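DR2417 (Deinococcus radiodurans, PDB 4XWW) probably degrades and matures RNA as a metal-dependent 5'-3' exonuclease, possibly with endonuclease activity as well, and works as a homodimer. Local coordinates at residues Tyr250-Gln253 against Asn254-Leu258; Pro291-Ser295 against Glu296-Glu300. One frame throughout, in Å; residues are numbered along the deposited sequence.

Contact 1 of 2, residues Tyr250-Gln253 against Asn254-Leu258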
# COMPACT_ATOMS: atom_id res chain seq x y z
N TYR A 250 13.42 -19.92 13.93
CA TYR A 250 12.68 -21.20 14.01
C TYR A 250 12.27 -21.71 12.63
O TYR A 250 12.49 -22.88 12.30
CB TYR A 250 11.43 -21.08 14.87
CG TYR A 250 11.67 -20.63 16.28
CD1 TYR A 250 12.75 -21.10 17.03
CD2 TYR A 250 10.79 -19.74 16.88
CE1 TYR A 250 12.95 -20.66 18.35
CE2 TYR A 250 10.98 -19.32 18.18
CZ TYR A 250 12.05 -19.77 18.91
OH TYR A 250 12.19 -19.31 20.20
N ARG A 251 11.62 -20.84 11.87
CA ARG A 251 11.21 -21.13 10.48
C ARG A 251 12.38 -21.66 9.65
O ARG A 251 12.28 -22.71 8.98
CB ARG A 251 10.63 -19.87 9.85
CG ARG A 251 10.05 -20.02 8.41
CD ARG A 251 8.61 -20.55 8.40
NE ARG A 251 7.72 -19.81 9.30
CZ ARG A 251 7.10 -18.66 9.01
NH1 ARG A 251 7.23 -18.10 7.79
NH2 ARG A 251 6.33 -18.10 9.94
N ILE A 252 13.49 -20.94 9.67
CA ILE A 252 14.64 -21.33 8.88
C ILE A 252 15.23 -22.66 9.37
O ILE A 252 15.57 -23.52 8.56
CB ILE A 252 15.72 -20.24 8.87
CG1 ILE A 252 15.14 -18.99 8.18
CG2 ILE A 252 16.94 -20.72 8.13
CD1 ILE A 252 15.99 -17.73 8.32
N GLN A 253 15.34 -22.84 10.68
CA GLN A 253 15.88 -24.11 11.18
C GLN A 253 15.00 -25.27 10.73
O GLN A 253 15.49 -26.31 10.27
CB GLN A 253 15.99 -24.12 12.70
CG GLN A 253 16.45 -25.47 13.25
CD GLN A 253 17.91 -25.77 12.94
OE1 GLN A 253 18.77 -24.88 13.00
NE2 GLN A 253 18.22 -27.04 12.64
N ASN A 254 13.69 -25.10 10.85
CA ASN A 254 12.78 -26.17 10.41
C ASN A 254 12.92 -26.44 8.91
O ASN A 254 12.82 -27.59 8.48
CB ASN A 254 11.34 -25.81 10.79
CG ASN A 254 11.11 -25.84 12.30
OD1 ASN A 254 11.80 -26.54 13.04
ND2 ASN A 254 10.10 -25.10 12.75
N ILE A 255 13.21 -25.41 8.13
CA ILE A 255 13.45 -25.60 6.70
C ILE A 255 14.77 -26.36 6.48
O ILE A 255 14.86 -27.22 5.60
CB ILE A 255 13.46 -24.24 5.96
CG1 ILE A 255 12.04 -23.64 5.99
CG2 ILE A 255 14.05 -24.39 4.55
CD1 ILE A 255 12.04 -22.15 5.74
N LEU A 256 15.79 -26.05 7.27
CA LEU A 256 17.06 -26.78 7.15
C LEU A 256 16.84 -28.26 7.39
O LEU A 256 17.34 -29.11 6.66
CB LEU A 256 18.10 -26.25 8.13
CG LEU A 256 18.43 -24.76 8.01
CD1 LEU A 256 19.59 -24.39 8.96
CD2 LEU A 256 18.74 -24.36 6.58
N ASP A 257 16.04 -28.57 8.41
CA ASP A 257 15.83 -29.96 8.76
C ASP A 257 14.98 -30.69 7.72
O ASP A 257 15.29 -31.81 7.34
CB ASP A 257 15.21 -30.07 10.15
CG ASP A 257 16.21 -29.72 11.26
OD1 ASP A 257 17.40 -30.08 11.14
OD2 ASP A 257 15.81 -29.07 12.24
N LEU A 258 13.91 -30.05 7.23
CA LEU A 258 13.12 -30.72 6.19
C LEU A 258 13.90 -30.84 4.89
O LEU A 258 13.72 -31.81 4.16
CB LEU A 258 11.79 -29.99 5.94
CG LEU A 258 11.79 -28.64 5.23
CD1 LEU A 258 11.70 -28.79 3.69
CD2 LEU A 258 10.63 -27.81 5.77

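Contact 2 of 2, residues Pro291-Ser295 against Glu296-Glu300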
# COMPACT_ATOMS: atom_id res chain seq x y z
N PRO A 291 26.37 -28.80 6.16
CA PRO A 291 26.93 -27.48 5.87
C PRO A 291 26.18 -26.71 4.78
O PRO A 291 25.75 -27.32 3.79
CB PRO A 291 28.35 -27.81 5.41
CG PRO A 291 28.70 -29.06 6.19
CD PRO A 291 27.42 -29.84 6.29
N PHE A 292 26.00 -25.41 4.97
CA PHE A 292 25.54 -24.55 3.87
C PHE A 292 26.47 -24.66 2.67
O PHE A 292 27.69 -24.82 2.82
CB PHE A 292 25.47 -23.09 4.32
CG PHE A 292 24.49 -22.83 5.41
CD1 PHE A 292 23.18 -23.29 5.33
CD2 PHE A 292 24.87 -22.13 6.54
CE1 PHE A 292 22.28 -23.04 6.36
CE2 PHE A 292 23.98 -21.89 7.57
CZ PHE A 292 22.68 -22.35 7.48
N LEU A 293 25.90 -24.57 1.47
CA LEU A 293 26.67 -24.51 0.23
C LEU A 293 26.54 -23.14 -0.42
O LEU A 293 25.63 -22.39 -0.09
CB LEU A 293 26.21 -25.60 -0.75
CG LEU A 293 26.42 -27.07 -0.43
CD1 LEU A 293 25.98 -27.94 -1.61
CD2 LEU A 293 27.87 -27.35 -0.10
N THR A 294 27.44 -22.82 -1.34
CA THR A 294 27.32 -21.61 -2.14
C THR A 294 26.53 -21.89 -3.40
O THR A 294 26.34 -23.05 -3.78
CB THR A 294 28.67 -21.02 -2.55
OG1 THR A 294 29.35 -21.95 -3.40
CG2 THR A 294 29.53 -20.73 -1.33
N SER A 295 26.11 -20.84 -4.08
CA SER A 295 25.35 -21.00 -5.31
C SER A 295 26.18 -21.70 -6.37
O SER A 295 25.65 -22.44 -7.20
CB SER A 295 24.88 -19.64 -5.83
OG SER A 295 25.98 -18.82 -6.17
N GLU A 296 27.49 -21.48 -6.34
CA GLU A 296 28.38 -22.17 -7.27
C GLU A 296 28.39 -23.67 -6.98
O GLU A 296 28.32 -24.49 -7.90
CB GLU A 296 29.80 -21.59 -7.18
CG GLU A 296 29.92 -20.18 -7.75
CD GLU A 296 29.71 -19.09 -6.71
OE1 GLU A 296 29.23 -19.37 -5.58
OE2 GLU A 296 30.03 -17.93 -7.03
N GLU A 297 28.44 -24.02 -5.70
CA GLU A 297 28.53 -25.41 -5.28
C GLU A 297 27.26 -26.22 -5.59
O GLU A 297 27.35 -27.39 -5.95
CB GLU A 297 28.87 -25.47 -3.79
CG GLU A 297 30.28 -24.94 -3.50
CD GLU A 297 30.65 -24.86 -2.03
OE1 GLU A 297 29.76 -24.72 -1.17
OE2 GLU A 297 31.86 -24.94 -1.75
N VAL A 298 26.09 -25.61 -5.44
CA VAL A 298 24.85 -26.34 -5.73
C VAL A 298 24.57 -26.44 -7.21
O VAL A 298 23.78 -27.27 -7.64
CB VAL A 298 23.62 -25.72 -5.07
CG1 VAL A 298 23.78 -25.74 -3.59
CG2 VAL A 298 23.34 -24.30 -5.62
N GLY A 299 25.25 -25.61 -8.00
CA GLY A 299 25.15 -25.69 -9.44
C GLY A 299 25.68 -27.01 -9.94
O GLY A 299 25.38 -27.42 -11.06
N GLU A 300 26.47 -27.69 -9.11
CA GLU A 300 26.99 -29.02 -9.44
C GLU A 300 25.94 -30.10 -9.28
O GLU A 300 26.11 -31.20 -9.80
CB GLU A 300 28.18 -29.35 -8.53
CG GLU A 300 29.35 -28.41 -8.67
CD GLU A 300 30.40 -28.96 -9.59
OE1 GLU A 300 30.51 -30.21 -9.70
OE2 GLU A 300 31.12 -28.16 -10.22

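Contact 1 of 2, residues Tyr250-Gln253 against Asn254-Leu258
The amide of Gln253 and the carboxylate of Asp257, one helical turn apart, are two flat groups turned 54° against each other. Leu256 CD1 lies over one amide face, 4.2 Å from Gln253 OE1, while NE2 and OE1 use the edges. Gln253 NE2 donates to Asp257 OD2 at 3.2 Å along a nearly straight line; the acceptor lies within the amide plane, yet the nitrogen approaches from above the carboxylate plane. CG anti to the backbone N (chi1 176°) and a bend at chi2 bring the amide there. OE1 accepts from the backbone N of Asn287, so both ends of the group are held and its rotation is fixed.

Along the backbone runs the i to i+4 ladder (Leu256 N to Ile252 O, 2.8 Å). Ile252 CG2 lies 4.3 Å from Leu256 CG, and the aliphatic CG of Arg251 is 4.0 Å from Ile255 CD1. Arg251 NE forms a salt bridge with Glu222, NH1 bonds to Ser343 OG and to His377 ND1, a predicted substrate residue, and Asn254 ND2 donates to Val182 O.

Here helix 249-261 is wedged between strand 265-269, covered by Ile252 and Leu256, and helix 222-234, packed by Arg251, Asn254 and Leu258.

Contact 2 of 2, residues Pro291-Ser295 against Glu296-Glu300
Thr294 and Glu297 face each other in a reciprocal exchange, a capping box at the start of helix 295-298. The side chains cross at a slant, and each accepts from the other residue's backbone. Glu297 N donates to Thr294 OG1 at 3.2 Å, and Thr294 N donates to Glu297 OE1 at 3.0 Å, the second bond reaching the carboxylate on its anti side, 35° out of its plane. Thr294 OG1 sits between the backbone N and the carbonyl carbon (chi1 63°), which places it to accept from Glu297 N. Glu297 answers with a chain extended beyond CG, which carries the carboxylate back along the threonine; on the way CG passes 3.1 Å from Thr294 OG1.

Leu293 comes in beside this box. Its CD2 lies 3.4 Å from Glu297 OE1, while its other methyl, CD1, meets Val298 CG1 at 3.7 Å. Val298 is buried against strands 265-269 and 306-310; Leu293 touches Arg265 and Leu301, and its backbone bonds to Val266. The helix is short and weakly bonded, with Val298 N bonded to Thr294 O at 3.1 Å and a weak Gly299 N to Ser295 O bond following.

Glu296 bends at chi2, bringing OE1 near both Thr294 OG1 (3.4 Å) and Ser295 OG, at most weakly bonded; its OE2 forms a salt bridge with Lys331. Two acidic side chains thus gather at the N-terminal end of the helix, where the N-H groups of the first turn and the helix dipole would probably favour negative charge, and the capping box supplies acceptors for the amides of Thr294 and Glu297.

Contacts 1 and 2 follow one another along the chain, their centres 18 Å apart within the beta-CASP domain. They meet directly where Leu256 CD2 of contact 1 packs on Phe292 CE1 of contact 2, 3.8 Å away, and both lean on strand 265-269. Their relation to the RNA-processing site differs. Contact 1 lies nearer: its closest atom is about 7 Å from the bound nucleic acid, the side chain of Tyr250 is about 11 Å from a zinc ion, and that of Arg251 is about 6 Å from the side chain of Phe245, a UMP-binding residue. Contact 2 is a surface feature away from the annotated sites, its nearest atom about 11 Å from the nucleic acid.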